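PDB 3TJT: superoxide dismutase from Clostridium difficile, which probably converts superoxide radicals into hydrogen peroxide and oxygen at an iron site, removing species that are toxic to the cell. Local coordinates for residues 175-178 with 183-186; 120-125 with 187-192; 133-138 with 153-158; 44-47 with 52-55. One frame throughout, in Å; residues are numbered along the deposited sequence.

Interaction 1 (175-178 with 183-186); sequences LKYQ and EYID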
loop_
_atom_site.group_PDB
_atom_site.type_symbol
_atom_site.label_atom_id
_atom_site.label_comp_id
_atom_site.label_asym_id
_atom_site.label_seq_id
_atom_site.Cartn_x
_atom_site.Cartn_y
_atom_site.Cartn_z
ATOM N N LEU A 175 -7.320 -11.673 -1.154
ATOM C CA LEU A 175 -7.681 -13.089 -1.002
ATOM C C LEU A 175 -8.644 -13.574 -2.076
ATOM O O LEU A 175 -8.531 -14.704 -2.554
ATOM C CB LEU A 175 -8.255 -13.378 0.387
ATOM C CG LEU A 175 -7.296 -13.229 1.564
ATOM C CD1 LEU A 175 -7.997 -13.629 2.856
ATOM C CD2 LEU A 175 -6.024 -14.052 1.352
ATOM N N LYS A 176 -9.601 -12.729 -2.451
ATOM C CA LYS A 176 -10.582 -13.119 -3.460
ATOM C C LYS A 176 -10.206 -12.714 -4.882
ATOM O O LYS A 176 -10.415 -13.483 -5.827
ATOM C CB LYS A 176 -11.957 -12.562 -3.104
ATOM C CG LYS A 176 -13.031 -12.884 -4.126
ATOM C CD LYS A 176 -14.394 -12.421 -3.624
ATOM C CE LYS A 176 -15.492 -12.827 -4.594
ATOM N NZ LYS A 176 -15.893 -14.248 -4.426
ATOM N N TYR A 177 -9.636 -11.519 -5.040
ATOM C CA TYR A 177 -9.414 -10.954 -6.363
ATOM C C TYR A 177 -7.939 -10.901 -6.789
ATOM O O TYR A 177 -7.648 -10.614 -7.941
ATOM C CB TYR A 177 -9.998 -9.537 -6.428
ATOM C CG TYR A 177 -11.493 -9.530 -6.226
ATOM C CD1 TYR A 177 -12.347 -9.845 -7.272
ATOM C CD2 TYR A 177 -12.039 -9.240 -4.988
ATOM C CE1 TYR A 177 -13.721 -9.861 -7.096
ATOM C CE2 TYR A 177 -13.429 -9.251 -4.800
ATOM C CZ TYR A 177 -14.253 -9.559 -5.857
ATOM O OH TYR A 177 -15.623 -9.570 -5.680
ATOM N N GLN A 178 -7.041 -11.170 -5.852
ATOM C CA GLN A 178 -5.599 -11.047 -6.077
ATOM C C GLN A 178 -5.308 -9.701 -6.733
ATOM O O GLN A 178 -5.766 -8.677 -6.223
ATOM C CB GLN A 178 -5.058 -12.237 -6.877
ATOM C CG GLN A 178 -5.192 -13.567 -6.118
ATOM C CD GLN A 178 -6.576 -14.197 -6.261
ATOM O OE1 GLN A 178 -7.051 -14.427 -7.370
ATOM N NE2 GLN A 178 -7.224 -14.480 -5.133
ATOM N N GLU A 183 -11.974 -5.941 -10.748
ATOM C CA GLU A 183 -13.123 -6.802 -10.473
ATOM C C GLU A 183 -13.688 -6.539 -9.086
ATOM O O GLU A 183 -14.900 -6.580 -8.881
ATOM C CB GLU A 183 -12.742 -8.279 -10.611
ATOM C CG GLU A 183 -12.385 -8.671 -12.037
ATOM C CD GLU A 183 -11.863 -10.095 -12.150
ATOM O OE1 GLU A 183 -11.808 -10.796 -11.124
ATOM O OE2 GLU A 183 -11.498 -10.504 -13.273
ATOM N N TYR A 184 -12.798 -6.282 -8.135
ATOM C CA TYR A 184 -13.197 -5.915 -6.783
ATOM C C TYR A 184 -14.014 -4.626 -6.801
ATOM O O TYR A 184 -15.073 -4.537 -6.177
ATOM C CB TYR A 184 -11.949 -5.730 -5.924
ATOM C CG TYR A 184 -12.137 -5.022 -4.593
ATOM C CD1 TYR A 184 -12.928 -5.565 -3.585
ATOM C CD2 TYR A 184 -11.467 -3.830 -4.330
ATOM C CE1 TYR A 184 -13.063 -4.919 -2.342
ATOM C CE2 TYR A 184 -11.591 -3.183 -3.118
ATOM C CZ TYR A 184 -12.387 -3.725 -2.125
ATOM O OH TYR A 184 -12.482 -3.069 -0.923
ATOM N N ILE A 185 -13.516 -3.629 -7.523
ATOM C CA ILE A 185 -14.192 -2.334 -7.589
ATOM C C ILE A 185 -15.586 -2.482 -8.191
ATOM O O ILE A 185 -16.574 -1.993 -7.638
ATOM C CB ILE A 185 -13.371 -1.316 -8.401
ATOM C CG1 ILE A 185 -12.044 -1.036 -7.684
ATOM C CG2 ILE A 185 -14.171 -0.033 -8.607
ATOM C CD1 ILE A 185 -10.978 -0.396 -8.575
ATOM N N ASP A 186 -15.672 -3.175 -9.315
ATOM C CA ASP A 186 -16.964 -3.364 -9.964
ATOM C C ASP A 186 -17.953 -4.110 -9.062
ATOM O O ASP A 186 -19.114 -3.714 -8.943
ATOM C CB ASP A 186 -16.804 -4.099 -11.292
ATOM C CG ASP A 186 -18.048 -4.001 -12.156
ATOM O OD1 ASP A 186 -18.526 -2.868 -12.406
ATOM O OD2 ASP A 186 -18.549 -5.056 -12.581
#

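Interaction 2 (120-125 with 187-192); sequences EFQKSA and NWFNVV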
loop_
_atom_site.group_PDB
_atom_site.type_symbol
_atom_site.label_atom_id
_atom_site.label_comp_id
_atom_site.label_asym_id
_atom_site.label_seq_id
_atom_site.Cartn_x
_atom_site.Cartn_y
_atom_site.Cartn_z
ATOM N N GLU A 120 -16.384 7.404 -13.251
ATOM C CA GLU A 120 -15.320 8.231 -12.683
ATOM C C GLU A 120 -14.816 7.660 -11.365
ATOM O O GLU A 120 -13.611 7.629 -11.113
ATOM C CB GLU A 120 -15.767 9.688 -12.492
ATOM C CG GLU A 120 -14.651 10.599 -11.963
ATOM C CD GLU A 120 -15.085 12.056 -11.791
ATOM O OE1 GLU A 120 -16.142 12.447 -12.340
ATOM O OE2 GLU A 120 -14.367 12.809 -11.097
ATOM N N PHE A 121 -15.731 7.202 -10.522
ATOM C CA PHE A 121 -15.333 6.615 -9.250
ATOM C C PHE A 121 -14.484 5.366 -9.492
ATOM O O PHE A 121 -13.431 5.174 -8.861
ATOM C CB PHE A 121 -16.561 6.270 -8.404
ATOM C CG PHE A 121 -16.228 5.833 -7.010
ATOM C CD1 PHE A 121 -16.222 6.745 -5.969
ATOM C CD2 PHE A 121 -15.904 4.509 -6.743
ATOM C CE1 PHE A 121 -15.907 6.348 -4.682
ATOM C CE2 PHE A 121 -15.589 4.096 -5.463
ATOM C CZ PHE A 121 -15.584 5.016 -4.428
ATOM N N GLN A 122 -14.940 4.514 -10.405
ATOM C CA GLN A 122 -14.224 3.271 -10.678
ATOM C C GLN A 122 -12.811 3.531 -11.188
ATOM O O GLN A 122 -11.871 2.863 -10.771
ATOM C CB GLN A 122 -15.000 2.382 -11.645
ATOM C CG GLN A 122 -16.293 1.858 -11.051
ATOM C CD GLN A 122 -16.744 0.558 -11.698
ATOM O OE1 GLN A 122 -17.936 0.279 -11.794
ATOM N NE2 GLN A 122 -15.784 -0.248 -12.134
ATOM N N LYS A 123 -12.661 4.507 -12.074
ATOM C CA LYS A 123 -11.338 4.853 -12.590
ATOM C C LYS A 123 -10.428 5.429 -11.507
ATOM O O LYS A 123 -9.236 5.103 -11.444
ATOM C CB LYS A 123 -11.443 5.837 -13.754
ATOM C CG LYS A 123 -10.106 6.074 -14.445
ATOM C CD LYS A 123 -10.263 6.964 -15.662
ATOM C CE LYS A 123 -9.066 6.824 -16.599
ATOM N NZ LYS A 123 -7.770 7.135 -15.931
ATOM N N SER A 124 -10.978 6.294 -10.662
ATOM C CA SER A 124 -10.185 6.861 -9.573
ATOM C C SER A 124 -9.715 5.772 -8.620
ATOM O O SER A 124 -8.559 5.777 -8.189
ATOM C CB SER A 124 -10.963 7.942 -8.812
ATOM O OG SER A 124 -11.177 9.079 -9.640
ATOM N N ALA A 125 -10.610 4.839 -8.301
ATOM C CA ALA A 125 -10.268 3.716 -7.430
ATOM C C ALA A 125 -9.189 2.832 -8.066
ATOM O O ALA A 125 -8.264 2.361 -7.386
ATOM C CB ALA A 125 -11.520 2.885 -7.127
ATOM N N ASN A 187 -17.492 -5.171 -8.413
ATOM C CA ASN A 187 -18.363 -5.951 -7.538
ATOM C C ASN A 187 -18.822 -5.186 -6.308
ATOM O O ASN A 187 -19.905 -5.432 -5.785
ATOM C CB ASN A 187 -17.691 -7.255 -7.125
ATOM C CG ASN A 187 -17.973 -8.377 -8.098
ATOM O OD1 ASN A 187 -18.871 -8.270 -8.932
ATOM N ND2 ASN A 187 -17.211 -9.454 -8.000
ATOM N N TRP A 188 -17.993 -4.253 -5.848
ATOM C CA TRP A 188 -18.292 -3.530 -4.622
ATOM C C TRP A 188 -19.579 -2.709 -4.731
ATOM O O TRP A 188 -20.273 -2.493 -3.736
ATOM C CB TRP A 188 -17.109 -2.640 -4.247
ATOM C CG TRP A 188 -17.308 -1.821 -3.017
ATOM C CD1 TRP A 188 -17.286 -2.253 -1.728
ATOM C CD2 TRP A 188 -17.519 -0.401 -2.964
ATOM N NE1 TRP A 188 -17.479 -1.194 -0.871
ATOM C CE2 TRP A 188 -17.629 -0.048 -1.607
ATOM C CE3 TRP A 188 -17.619 0.599 -3.934
ATOM C CZ2 TRP A 188 -17.832 1.266 -1.191
ATOM C CZ3 TRP A 188 -17.828 1.908 -3.519
ATOM C CH2 TRP A 188 -17.936 2.226 -2.160
ATOM N N PHE A 189 -19.889 -2.242 -5.930
ATOM C CA PHE A 189 -21.089 -1.436 -6.119
ATOM C C PHE A 189 -22.376 -2.207 -5.801
ATOM O O PHE A 189 -23.417 -1.606 -5.550
ATOM C CB PHE A 189 -21.111 -0.794 -7.507
ATOM C CG PHE A 189 -20.348 0.503 -7.557
ATOM C CD1 PHE A 189 -20.975 1.696 -7.255
ATOM C CD2 PHE A 189 -18.994 0.517 -7.841
ATOM C CE1 PHE A 189 -20.273 2.892 -7.266
ATOM C CE2 PHE A 189 -18.286 1.705 -7.853
ATOM C CZ PHE A 189 -18.929 2.895 -7.563
ATOM N N ASN A 190 -22.293 -3.538 -5.778
ATOM C CA ASN A 190 -23.444 -4.342 -5.362
ATOM C C ASN A 190 -23.737 -4.257 -3.870
ATOM O O ASN A 190 -24.836 -4.591 -3.434
ATOM C CB ASN A 190 -23.253 -5.806 -5.766
ATOM C CG ASN A 190 -23.196 -5.982 -7.262
ATOM O OD1 ASN A 190 -22.130 -6.213 -7.836
ATOM N ND2 ASN A 190 -24.341 -5.846 -7.910
ATOM N N VAL A 191 -22.760 -3.819 -3.080
ATOM C CA VAL A 191 -22.962 -3.752 -1.633
ATOM C C VAL A 191 -22.941 -2.337 -1.055
ATOM O O VAL A 191 -23.076 -2.173 0.150
ATOM C CB VAL A 191 -21.966 -4.624 -0.842
ATOM C CG1 VAL A 191 -22.109 -6.098 -1.233
ATOM C CG2 VAL A 191 -20.537 -4.141 -1.047
ATOM N N VAL A 192 -22.766 -1.326 -1.894
ATOM C CA VAL A 192 -22.823 0.050 -1.386
ATOM C C VAL A 192 -24.170 0.312 -0.717
ATOM O O VAL A 192 -25.224 -0.003 -1.282
ATOM C CB VAL A 192 -22.603 1.084 -2.499
ATOM C CG1 VAL A 192 -22.850 2.509 -1.959
ATOM C CG2 VAL A 192 -21.198 0.969 -3.070
#

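Interaction 3 (133-138 with 153-158); sequences WAWLVA and DSPVSK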
loop_
_atom_site.group_PDB
_atom_site.type_symbol
_atom_site.label_atom_id
_atom_site.label_comp_id
_atom_site.label_asym_id
_atom_site.label_seq_id
_atom_site.Cartn_x
_atom_site.Cartn_y
_atom_site.Cartn_z
ATOM N N TRP A 133 -7.496 5.007 -0.690
ATOM C CA TRP A 133 -8.963 5.019 -0.682
ATOM C C TRP A 133 -9.473 5.883 -1.826
ATOM O O TRP A 133 -8.829 6.863 -2.204
ATOM C CB TRP A 133 -9.472 5.633 0.629
ATOM C CG TRP A 133 -9.191 4.819 1.837
ATOM C CD1 TRP A 133 -7.999 4.708 2.494
ATOM C CD2 TRP A 133 -10.122 3.998 2.551
ATOM N NE1 TRP A 133 -8.127 3.862 3.564
ATOM C CE2 TRP A 133 -9.421 3.411 3.624
ATOM C CE3 TRP A 133 -11.481 3.712 2.393
ATOM C CZ2 TRP A 133 -10.028 2.548 4.535
ATOM C CZ3 TRP A 133 -12.090 2.850 3.304
ATOM C CH2 TRP A 133 -11.363 2.279 4.357
ATOM N N ALA A 134 -10.635 5.534 -2.374
ATOM C CA ALA A 134 -11.339 6.432 -3.289
ATOM C C ALA A 134 -12.607 6.911 -2.599
ATOM O O ALA A 134 -13.279 6.128 -1.932
ATOM C CB ALA A 134 -11.686 5.731 -4.594
ATOM N N TRP A 135 -12.935 8.190 -2.765
ATOM C CA TRP A 135 -14.037 8.795 -2.016
ATOM C C TRP A 135 -14.990 9.585 -2.908
ATOM O O TRP A 135 -14.565 10.244 -3.860
ATOM C CB TRP A 135 -13.499 9.781 -0.962
ATOM C CG TRP A 135 -12.469 9.240 -0.001
ATOM C CD1 TRP A 135 -11.106 9.338 -0.115
ATOM C CD2 TRP A 135 -12.724 8.536 1.212
ATOM N NE1 TRP A 135 -10.498 8.741 0.966
ATOM C CE2 TRP A 135 -11.469 8.234 1.792
ATOM C CE3 TRP A 135 -13.893 8.132 1.873
ATOM C CZ2 TRP A 135 -11.352 7.542 2.988
ATOM C CZ3 TRP A 135 -13.774 7.447 3.069
ATOM C CH2 TRP A 135 -12.510 7.152 3.616
ATOM N N LEU A 136 -16.282 9.522 -2.584
ATOM C CA LEU A 136 -17.227 10.546 -3.029
ATOM C C LEU A 136 -17.350 11.492 -1.850
ATOM O O LEU A 136 -17.692 11.073 -0.738
ATOM C CB LEU A 136 -18.593 9.935 -3.367
ATOM C CG LEU A 136 -19.732 10.927 -3.642
ATOM C CD1 LEU A 136 -19.450 11.708 -4.916
ATOM C CD2 LEU A 136 -21.068 10.198 -3.734
ATOM N N VAL A 137 -17.044 12.769 -2.069
ATOM C CA VAL A 137 -17.036 13.722 -0.970
ATOM C C VAL A 137 -17.909 14.932 -1.290
ATOM O O VAL A 137 -18.210 15.196 -2.448
ATOM C CB VAL A 137 -15.612 14.217 -0.642
ATOM C CG1 VAL A 137 -14.719 13.055 -0.181
ATOM C CG2 VAL A 137 -15.007 14.940 -1.840
ATOM N N ALA A 138 -18.310 15.647 -0.245
ATOM C CA ALA A 138 -19.088 16.872 -0.415
ATOM C C ALA A 138 -18.425 18.028 0.319
ATOM O O ALA A 138 -17.886 17.858 1.420
ATOM C CB ALA A 138 -20.498 16.678 0.103
ATOM N N ASP A 153 -4.950 8.425 5.149
ATOM C CA ASP A 153 -5.352 9.829 5.132
ATOM C C ASP A 153 -6.846 9.948 4.819
ATOM O O ASP A 153 -7.428 9.082 4.168
ATOM C CB ASP A 153 -4.489 10.627 4.158
ATOM C CG ASP A 153 -3.024 10.697 4.610
ATOM O OD1 ASP A 153 -2.741 10.348 5.772
ATOM O OD2 ASP A 153 -2.163 11.113 3.811
ATOM N N SER A 154 -7.480 11.014 5.306
ATOM C CA SER A 154 -8.930 11.138 5.188
ATOM C C SER A 154 -9.328 12.487 4.629
ATOM O O SER A 154 -8.695 13.487 4.951
ATOM C CB SER A 154 -9.563 10.999 6.573
ATOM O OG SER A 154 -10.923 11.409 6.554
ATOM N N PRO A 155 -10.396 12.525 3.810
ATOM C CA PRO A 155 -10.932 13.796 3.299
ATOM C C PRO A 155 -11.343 14.740 4.432
ATOM O O PRO A 155 -11.364 15.954 4.231
ATOM C CB PRO A 155 -12.186 13.379 2.527
ATOM C CG PRO A 155 -12.033 11.924 2.258
ATOM C CD PRO A 155 -11.146 11.354 3.317
ATOM N N VAL A 156 -11.682 14.178 5.584
ATOM C CA VAL A 156 -12.099 14.960 6.750
ATOM C C VAL A 156 -11.030 15.991 7.115
ATOM O O VAL A 156 -11.342 17.106 7.561
ATOM C CB VAL A 156 -12.394 14.034 7.949
ATOM C CG1 VAL A 156 -12.502 14.822 9.247
ATOM C CG2 VAL A 156 -13.664 13.218 7.674
ATOM N N SER A 157 -9.772 15.620 6.896
ATOM C CA SER A 157 -8.643 16.492 7.206
ATOM C C SER A 157 -8.536 17.670 6.241
ATOM O O SER A 157 -7.788 18.617 6.487
ATOM C CB SER A 157 -7.340 15.689 7.211
ATOM O OG SER A 157 -7.380 14.682 8.216
ATOM N N LYS A 158 -9.276 17.605 5.143
ATOM C CA LYS A 158 -9.297 18.682 4.162
ATOM C C LYS A 158 -10.669 19.352 4.111
ATOM O O LYS A 158 -11.021 19.978 3.116
ATOM C CB LYS A 158 -8.898 18.153 2.781
ATOM C CG LYS A 158 -7.431 17.745 2.707
ATOM C CD LYS A 158 -7.054 17.183 1.348
ATOM C CE LYS A 158 -5.536 17.199 1.168
ATOM N NZ LYS A 158 -5.121 16.614 -0.135
#

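Interaction 4 (44-47 with 52-55); sequences AALE and LYNY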
loop_
_atom_site.group_PDB
_atom_site.type_symbol
_atom_site.label_atom_id
_atom_site.label_comp_id
_atom_site.label_asym_id
_atom_site.label_seq_id
_atom_site.Cartn_x
_atom_site.Cartn_y
_atom_site.Cartn_z
ATOM N N ALA A 44 -3.036 3.355 22.426
ATOM C CA ALA A 44 -1.703 3.295 23.024
ATOM C C ALA A 44 -0.996 4.649 22.968
ATOM O O ALA A 44 -0.383 5.083 23.946
ATOM C CB ALA A 44 -0.857 2.222 22.330
ATOM N N ALA A 45 -1.088 5.309 21.817
ATOM C CA ALA A 45 -0.438 6.602 21.599
ATOM C C ALA A 45 -1.020 7.711 22.470
ATOM O O ALA A 45 -0.329 8.672 22.807
ATOM C CB ALA A 45 -0.529 6.994 20.130
ATOM N N LEU A 46 -2.290 7.584 22.832
ATOM C CA LEU A 46 -2.948 8.636 23.605
ATOM C C LEU A 46 -2.819 8.466 25.124
ATOM O O LEU A 46 -3.255 9.332 25.887
ATOM C CB LEU A 46 -4.421 8.764 23.206
ATOM C CG LEU A 46 -4.701 9.070 21.725
ATOM C CD1 LEU A 46 -6.197 9.237 21.492
ATOM C CD2 LEU A 46 -3.942 10.308 21.247
ATOM N N GLU A 47 -2.212 7.367 25.563
ATOM C CA GLU A 47 -2.021 7.138 26.991
ATOM C C GLU A 47 -1.246 8.291 27.628
ATOM O O GLU A 47 -1.469 8.640 28.782
ATOM C CB GLU A 47 -1.303 5.807 27.240
ATOM C CG GLU A 47 -2.160 4.594 26.916
ATOM C CD GLU A 47 -1.403 3.280 27.050
ATOM O OE1 GLU A 47 -0.301 3.273 27.642
ATOM O OE2 GLU A 47 -1.915 2.253 26.556
ATOM N N LEU A 52 -7.054 13.540 25.247
ATOM C CA LEU A 52 -7.393 13.352 23.837
ATOM C C LEU A 52 -8.410 12.231 23.614
ATOM O O LEU A 52 -9.013 12.136 22.541
ATOM C CB LEU A 52 -6.130 13.125 22.997
ATOM C CG LEU A 52 -5.188 14.332 22.922
ATOM C CD1 LEU A 52 -3.939 13.962 22.127
ATOM C CD2 LEU A 52 -5.893 15.552 22.287
ATOM N N TYR A 53 -8.614 11.388 24.621
ATOM C CA TYR A 53 -9.654 10.364 24.521
ATOM C C TYR A 53 -11.026 11.022 24.462
ATOM O O TYR A 53 -12.003 10.398 24.059
ATOM C CB TYR A 53 -9.615 9.382 25.696
ATOM C CG TYR A 53 -8.430 8.437 25.717
ATOM C CD1 TYR A 53 -8.184 7.558 24.662
ATOM C CD2 TYR A 53 -7.569 8.407 26.809
ATOM C CE1 TYR A 53 -7.103 6.694 24.698
ATOM C CE2 TYR A 53 -6.491 7.548 26.854
ATOM C CZ TYR A 53 -6.256 6.694 25.799
ATOM O OH TYR A 53 -5.172 5.839 25.859
ATOM N N ASN A 54 -11.101 12.288 24.868
ATOM C CA ASN A 54 -12.362 13.018 24.809
ATOM C C ASN A 54 -12.600 13.745 23.485
ATOM O O ASN A 54 -13.672 14.305 23.266
ATOM C CB ASN A 54 -12.493 13.970 25.998
ATOM C CG ASN A 54 -12.622 13.229 27.319
ATOM O OD1 ASN A 54 -13.223 12.155 27.384
ATOM N ND2 ASN A 54 -12.057 13.796 28.376
ATOM N N TYR A 55 -11.607 13.733 22.597
ATOM C CA TYR A 55 -11.825 14.190 21.232
ATOM C C TYR A 55 -12.562 13.081 20.483
ATOM O O TYR A 55 -12.386 11.900 20.781
ATOM C CB TYR A 55 -10.498 14.427 20.506
ATOM C CG TYR A 55 -9.721 15.692 20.835
ATOM C CD1 TYR A 55 -9.729 16.250 22.111
ATOM C CD2 TYR A 55 -8.941 16.302 19.861
ATOM C CE1 TYR A 55 -8.979 17.400 22.393
ATOM C CE2 TYR A 55 -8.195 17.436 20.133
ATOM C CZ TYR A 55 -8.220 17.982 21.394
ATOM O OH TYR A 55 -7.466 19.117 21.632
#

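Interaction 1 (175-178 with 183-186)
Y177 and Y184 make the tight part of this contact, where the end of helix 174-177 turns back against helix 181-188. CA of Y184 sits over the centre of the Y177 ring, 3.7 Å above its plane. Beside it, Y184 CB forms a CH-pi contact, 3.9 Å from the centroid of the Y177 ring and 23° off the normal. Over the opposite face lies CG of the neighbouring K176, offset toward the rim. A chi1 of 165° sets CG of Y184 opposite the backbone N, which carries the ring away from helix 174-177 and leaves only an edge near the first ring, with CD1 of Y184 3.9 Å from CE2 of Y177. The two ring planes stand 52° apart, an oblique pairing with the centroids 5.9 Å from each other.

The looser side belongs to E183. Its CB approaches CD1 of the Y177 ring at 3.7 Å, and the extended chain runs on toward the partly exposed side, OE1 passing 4.0 Å from CD1 of Y177 and pairing with R180 in a salt bridge.

Tyrosine suits both buried places, since each offers a broad apolar ring and one polar atom to be satisfied. The Y177 hydroxyl is hydrogen-bonded to the backbone O of Y21 and to ND2 of N187. No hydrogen bond joins the two segments, so the direct contact rests on dispersion and CH-pi packing, while hydrogen bonds to neighbouring residues fix the ring ends; through the Y184 hydroxyl the contact reaches the backbone O of the iron ligand D167.

Interaction 2 (120-125 with 187-192)
F121 of helix 114-127 meets two successive aromatic side chains, W188 and F189, and the three rings form an aromatic cluster turned in two quite different ways. Against W188 the F121 ring is nearly parallel, the planes only 13° apart, but the rings are slid so far that they barely overlap: the centroid of F121 is 5.8 Å from that of the tryptophan six-membered ring. The touching atoms are rim carbons, CE2 of F121 and CZ3 of W188, 3.7 Å apart. Against F189 the F121 ring stands almost perpendicular, at 89°. Here CD2 of F121 lies at the edge of F189, near that ring's plane, with CZ of F189 3.5 Å from it.

Both F121 (chi1 -172°) and W188 hold CG anti to the backbone N, a setting that carries each ring toward the other segment. Within the second segment CE3 of W188 lies toward the rim of one F189 face, 4.1 Å above its plane, and CG2 of V192 lies toward the rim of one indole face. Q122 closes the partly exposed side with its aliphatic part, CG lying 3.8 Å from CE2 of F189.

Large flat residues fit here because the backbones stay well apart, the nearest CA atoms, of Q122 and F189, being 9.5 Å from each other. F121 and W188 both continue onto I164 and L166 of strand 161-167. This is helix-on-sheet packing in the C-terminal domain of an iron/manganese superoxide dismutase, with the cluster packed between helix 114-127, the end region of helix 181-188 and strand 161-167, F189 on its more open side.

Interaction 3 (133-138 with 153-158)
Strand 133-138 turns W135 and V137 toward P155, which lies in the connection between the next two strands. Along the strand, W133 comes first: its indole NE1 is hydrogen-bonded to Q152, just ahead of the second segment, and CH2 of W135 rests 3.6 Å above one face of its ring. A134 faces the other side of the sheet, where a small residue meets A125 of helix 114-127.

W135 carries the contact. The proline ring lies across the face of its indole, with CG of P155 3.5 Å from the centroid of the five-membered ring and only 7° off the normal, a nearly vertical CH-pi contact. CD of P155 shifts toward the six-membered side, 3.5 Å from CE2 of W135. A proline suits this place, its polarised ring CH groups being good partners for an electron-rich indole. The indole NE1 is satisfied by OG1 of T149.

L136 turns away onto I164, and V137 then meets the same proline at its CB and CG, CG1 lying 3.7 Å from CB of P155. The loop is shaped locally by an ST turn, in which OG of S154 accepts from N of V156 at 3.0 Å.

The strand is central in the three-stranded antiparallel sheet, between 144-150 and 161-167. P155 thus folds the connection of the two outer strands over one sheet face, where N84 of helix 72-90 touches W135 and S154.

Interaction 4 (44-47 with 52-55)
L46 and L52 supply the apolar part of the contact, meeting through methyl groups with their side chains roughly at right angles. CD2 of L46 lies 3.8 Å from CD1 of L52, and branched leucine ends mesh readily in such a buried spot.

The second kind of interaction is CH-pi. Y53 lays its ring alongside L46, the two side chains running in opposite directions, and CB of L46 stands over one ring face, 4.1 Å from the centroid and 27° off the normal. With CG of Y53 anti to its carbonyl carbon (chi1 -70°), the ring reaches back over the end of helix 24-46; CE1 of Y53 comes within 3.7 Å of CB of L46.

Polar groups play a different role. The hydroxyl of Y53 sits 3.3 Å from N of E47, but the angle is too poor for a hydrogen bond. Instead it donates to the backbone O of N43, in the last turn of the helix; tyrosine suits the place by offering a flat apolar face to L46 and a hydroxyl to that carbonyl. The aliphatic CG of E47 brushes the same hydroxyl oxygen at 3.4 Å, on the solvent-facing side, where E47 is exposed.

Together these contacts fold the 3-10 segment 52-54, in the connection to helix 57-62, back on the end of helix 24-46, within the alpha-hairpin domain and away from the iron. L46 also rests on V75 of helix 72-90 and on F6, L52 on I71, and Y53 on N4 and K5 near the N terminus.

In the fold
From the N terminus, interaction 4 comes first, closing a short loop of four residues at the far end of helix 24-46 in the alpha-hairpin domain. The other three belong to the C-terminal domain. Interaction 2 closes the widest loop, with 61 residues between its segments, and both remaining contacts nest inside it: interaction 3 encloses strand 144-150, and interaction 1, which follows in series, closes over four residues, two of them already in helix 181-188. None cross. Interactions 1 and 2 share helix 181-188 and touch where I185 packs on A125; interactions 2 and 3 meet where F121 borders strand 132-138. Interaction 2 thus bridges the other two, which do not touch each other, while interaction 4 lies apart.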